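Mitomycin biosynthesis 6-O-methyltransferase (Streptomyces lavendulae, PDB 3GWZ) methylates the quinone hydroxyl of demethylated mitomycins A and B with S-adenosyl-L-methionine as methyl donor, completing their methoxy group. Local coordinates at residues Thr189-Val194 against Arg213-Ala218; Ala195-Phe200 against Val361-Ile366. All blocks are in the same frame, centred on the assembly; numbering follows the deposited sequence.

Contact 1 (Thr189-Val194 against Arg213-Ala218); sequences TEAGQV and RGSLMA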
# COMPACT_ATOMS: atom_id res chain seq x y z
N THR A 189 -14.28 13.60 -1.51
CA THR A 189 -13.81 14.97 -1.44
C THR A 189 -14.97 15.94 -1.29
O THR A 189 -14.97 16.82 -0.42
CB THR A 189 -12.99 15.34 -2.69
OG1 THR A 189 -11.90 14.41 -2.82
CG2 THR A 189 -12.45 16.75 -2.57
N GLU A 190 -15.98 15.78 -2.14
CA GLU A 190 -17.13 16.66 -2.14
C GLU A 190 -17.92 16.58 -0.84
O GLU A 190 -18.55 17.55 -0.44
CB GLU A 190 -18.07 16.31 -3.30
CG GLU A 190 -17.46 16.53 -4.66
CD GLU A 190 -18.35 16.03 -5.77
OE1 GLU A 190 -19.12 15.07 -5.54
OE2 GLU A 190 -18.28 16.60 -6.88
N ALA A 191 -17.88 15.41 -0.20
CA ALA A 191 -18.75 15.16 0.95
C ALA A 191 -18.43 16.11 2.10
O ALA A 191 -19.33 16.74 2.66
CB ALA A 191 -18.64 13.70 1.42
N GLY A 192 -17.14 16.22 2.44
CA GLY A 192 -16.70 17.16 3.45
C GLY A 192 -17.05 18.60 3.10
O GLY A 192 -17.43 19.39 3.97
N GLN A 193 -16.91 18.94 1.82
CA GLN A 193 -17.24 20.29 1.34
C GLN A 193 -18.72 20.59 1.55
O GLN A 193 -19.07 21.66 2.04
CB GLN A 193 -16.88 20.46 -0.14
CG GLN A 193 -15.39 20.51 -0.43
CD GLN A 193 -15.07 20.29 -1.90
OE1 GLN A 193 -15.96 20.01 -2.71
NE2 GLN A 193 -13.80 20.42 -2.25
N VAL A 194 -19.58 19.66 1.16
CA VAL A 194 -21.02 19.89 1.32
C VAL A 194 -21.39 20.06 2.79
O VAL A 194 -22.16 20.95 3.16
CB VAL A 194 -21.85 18.73 0.76
CG1 VAL A 194 -23.30 18.91 1.14
CG2 VAL A 194 -21.70 18.62 -0.76
N ARG A 213 -22.06 5.20 -2.73
CA ARG A 213 -21.58 4.39 -1.62
C ARG A 213 -21.79 5.06 -0.27
O ARG A 213 -21.38 4.52 0.76
CB ARG A 213 -20.10 4.02 -1.79
CG ARG A 213 -19.89 2.91 -2.80
CD ARG A 213 -18.42 2.65 -3.04
NE ARG A 213 -18.23 1.39 -3.76
CZ ARG A 213 -17.04 0.83 -3.98
NH1 ARG A 213 -15.93 1.41 -3.54
NH2 ARG A 213 -16.97 -0.32 -4.64
N GLY A 214 -22.41 6.23 -0.28
CA GLY A 214 -22.87 6.83 0.96
C GLY A 214 -21.92 7.80 1.65
O GLY A 214 -22.18 8.20 2.78
N SER A 215 -20.82 8.18 1.00
CA SER A 215 -19.89 9.12 1.63
C SER A 215 -20.52 10.49 1.93
O SER A 215 -20.19 11.13 2.94
CB SER A 215 -18.58 9.26 0.82
OG SER A 215 -18.80 9.87 -0.44
N LEU A 216 -21.41 10.95 1.08
CA LEU A 216 -22.08 12.22 1.35
C LEU A 216 -22.92 12.12 2.62
O LEU A 216 -22.82 12.97 3.51
CB LEU A 216 -22.95 12.67 0.17
CG LEU A 216 -23.74 13.96 0.44
CD1 LEU A 216 -22.78 15.11 0.76
CD2 LEU A 216 -24.64 14.33 -0.74
N MSE A 217 -23.76 11.09 2.71
CA MSE A 217 -24.58 10.90 3.92
C MSE A 217 -23.69 10.74 5.16
O MSE A 217 -24.00 11.27 6.23
CB MSE A 217 -25.53 9.71 3.76
CG MSE A 217 -26.54 9.56 4.90
SE MSE A 217 -27.89 10.97 4.84
CE MSE A 217 -26.93 12.37 5.79
N ALA A 218 -22.58 10.02 5.01
CA ALA A 218 -21.67 9.79 6.14
C ALA A 218 -21.07 11.10 6.64
O ALA A 218 -21.03 11.34 7.84
CB ALA A 218 -20.56 8.78 5.77
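V194 and L216 meet at about a right angle where helix 173-197 packs against the first turn of helix 215-223. One methyl of L216 does the touching: its CD1 lies 3.7 Å from V194 CB, and both valine methyls are only slightly farther away, so it sits over the fork of the valine. With CG trans to the backbone N (chi1 177°), L216 can send that methyl across to helix 173-197, while its side chain also touches L273 and K275 of strand 271-275. One turn earlier, A191 points its CB toward the backbone of 215-216, 3.4 Å from S215 O and 3.7 Å from L216 CA. The small side chain lets the helices close in, and the CA atoms of A191 and L216 come within 4.5 Å. S215 turns its CB toward the same alanine, but its OG is hydrogen-bonded to the OG of S187, which lies on helix 173-197 and binds S-adenosyl-L-methionine. The touching residues are all buried and meet by aliphatic packing and by a methyl set against a carbonyl oxygen, and S215, about 6 Å from the bound S-adenosyl-L-homocysteine, belongs to the second shell of the cofactor site.

Contact 2 (Ala195-Phe200 against Val361-Ile366); sequences AAAYDF and VRIVEI
Y198 and E365 tie the loop just past helix 173-197 to strand 361-368, the antiparallel strand of the seven-stranded sheet in this class I (Rossmann-like) methyltransferase domain. The polar part is a single hydrogen bond, donated by Y198 OH to E365 OE2 over 2.7 Å. The phenol reaches OE2 from above the carboxylate plane, 41° out of it, and ring and carboxylate stand nearly perpendicular, 87° apart. E365 reaches out as an extended chain, CG trans to the backbone N at chi1 178°; its other oxygen, OE1, forms a salt bridge with R352 on the neighbouring strand 348-355. Held at both oxygens, the buried carboxylate is fixed in rotation, and the arginine probably favours its charged form. The apolar part lies toward the start of the strand, where I363 sends its CD1 to within 3.9 Å of A197 CB on the last helical residue. Aromatic packing occurs inside 195-200 itself, as Y198 lays the CD2 edge of its ring over the centre of the F200 ring, 3.4 Å above its plane. The tyrosine also touches L304 and L354 on the strands flanking 361-368. On the opposite edge of the ring, Y198 CE1 lies 3.6 Å from E365 OE2.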
# COMPACT_ATOMS: atom_id res chain seq x y z
N ALA A 195 -20.86 19.18 3.63
CA ALA A 195 -21.17 19.18 5.05
C ALA A 195 -20.73 20.49 5.72
O ALA A 195 -21.25 20.89 6.75
CB ALA A 195 -20.52 17.98 5.75
N ALA A 196 -19.75 21.16 5.11
CA ALA A 196 -19.22 22.39 5.68
C ALA A 196 -19.90 23.61 5.07
O ALA A 196 -19.85 24.70 5.64
CB ALA A 196 -17.71 22.45 5.47
N ALA A 197 -20.53 23.43 3.92
CA ALA A 197 -21.09 24.56 3.17
C ALA A 197 -22.58 24.78 3.39
O ALA A 197 -23.13 25.80 2.99
CB ALA A 197 -20.79 24.41 1.68
N TYR A 198 -23.24 23.82 4.03
CA TYR A 198 -24.67 23.93 4.25
C TYR A 198 -25.02 23.65 5.70
O TYR A 198 -24.58 22.65 6.27
CB TYR A 198 -25.45 22.97 3.33
CG TYR A 198 -26.94 23.19 3.35
CD1 TYR A 198 -27.54 24.13 2.51
CD2 TYR A 198 -27.76 22.46 4.21
CE1 TYR A 198 -28.90 24.34 2.52
CE2 TYR A 198 -29.12 22.66 4.23
CZ TYR A 198 -29.69 23.60 3.39
OH TYR A 198 -31.05 23.80 3.40
N ASP A 199 -25.82 24.53 6.28
CA ASP A 199 -26.24 24.39 7.67
C ASP A 199 -27.41 23.43 7.82
O ASP A 199 -28.56 23.80 7.60
CB ASP A 199 -26.61 25.77 8.24
CG ASP A 199 -26.78 25.75 9.75
OD1 ASP A 199 -26.81 24.64 10.33
OD2 ASP A 199 -26.88 26.84 10.35
N PHE A 200 -27.11 22.19 8.21
CA PHE A 200 -28.13 21.16 8.37
C PHE A 200 -28.70 21.12 9.79
O PHE A 200 -29.47 20.22 10.12
CB PHE A 200 -27.55 19.77 8.06
CG PHE A 200 -27.16 19.55 6.61
CD1 PHE A 200 -28.07 19.02 5.71
CD2 PHE A 200 -25.89 19.85 6.17
CE1 PHE A 200 -27.72 18.81 4.38
CE2 PHE A 200 -25.53 19.65 4.85
CZ PHE A 200 -26.46 19.12 3.95
N VAL A 361 -18.95 22.59 -9.12
CA VAL A 361 -20.01 22.06 -8.26
C VAL A 361 -20.68 23.17 -7.46
O VAL A 361 -20.00 23.99 -6.85
CB VAL A 361 -19.48 21.02 -7.26
CG1 VAL A 361 -20.65 20.50 -6.41
CG2 VAL A 361 -18.80 19.88 -7.99
N ARG A 362 -22.00 23.18 -7.45
CA ARG A 362 -22.74 24.12 -6.61
C ARG A 362 -23.85 23.39 -5.88
O ARG A 362 -24.27 22.32 -6.30
CB ARG A 362 -23.31 25.28 -7.44
CG ARG A 362 -22.26 26.30 -7.87
CD ARG A 362 -22.88 27.58 -8.43
NE ARG A 362 -23.43 28.45 -7.39
CZ ARG A 362 -22.70 29.31 -6.68
NH1 ARG A 362 -21.39 29.40 -6.87
NH2 ARG A 362 -23.28 30.08 -5.77
N ILE A 363 -24.31 23.98 -4.78
CA ILE A 363 -25.45 23.45 -4.05
C ILE A 363 -26.64 24.33 -4.39
O ILE A 363 -26.64 25.52 -4.08
CB ILE A 363 -25.22 23.50 -2.52
CG1 ILE A 363 -24.05 22.60 -2.13
CG2 ILE A 363 -26.49 23.06 -1.77
CD1 ILE A 363 -23.45 22.95 -0.77
N VAL A 364 -27.66 23.76 -5.04
CA VAL A 364 -28.85 24.53 -5.33
C VAL A 364 -29.94 24.15 -4.33
O VAL A 364 -30.45 23.04 -4.35
CB VAL A 364 -29.33 24.30 -6.77
CG1 VAL A 364 -30.52 25.20 -7.09
CG2 VAL A 364 -28.19 24.57 -7.74
N GLU A 365 -30.27 25.09 -3.44
CA GLU A 365 -31.29 24.85 -2.43
C GLU A 365 -32.67 25.17 -2.98
O GLU A 365 -32.90 26.26 -3.50
CB GLU A 365 -31.03 25.68 -1.17
CG GLU A 365 -32.12 25.49 -0.10
CD GLU A 365 -31.93 26.40 1.10
OE1 GLU A 365 -31.56 27.58 0.90
OE2 GLU A 365 -32.15 25.94 2.24
N ILE A 366 -33.59 24.22 -2.85
CA ILE A 366 -34.87 24.25 -3.54
C ILE A 366 -36.03 23.97 -2.58
O ILE A 366 -35.91 23.16 -1.65
CB ILE A 366 -34.86 23.21 -4.70
CG1 ILE A 366 -33.84 23.62 -5.76
CG2 ILE A 366 -36.24 23.03 -5.29
CD1 ILE A 366 -33.17 22.44 -6.45

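Both contacts use helix 173-197, one after the other along its length, and their centres lie 12 Å apart. Contact 1 joins the helix to its neighbour 215-223 beside the cofactor site; contact 2 joins its C-terminal end and the following loop to the sheet, farther from the chain's centre. Both are largely buried, though A197 in contact 2 is partly exposed. Contact 1 has no polar bond between its segments and rests on van der Waals packing, whereas contact 2 adds a tyrosine-glutamate hydrogen bond to a single apolar contact, A197 with I363. They meet directly where E190 OE2 lies 3.5 Å from V361 CG2, and V194 O comes within 4.0 Å of F200 CE2. E190 also pairs with K275, which binds S-adenosyl-L-methionine.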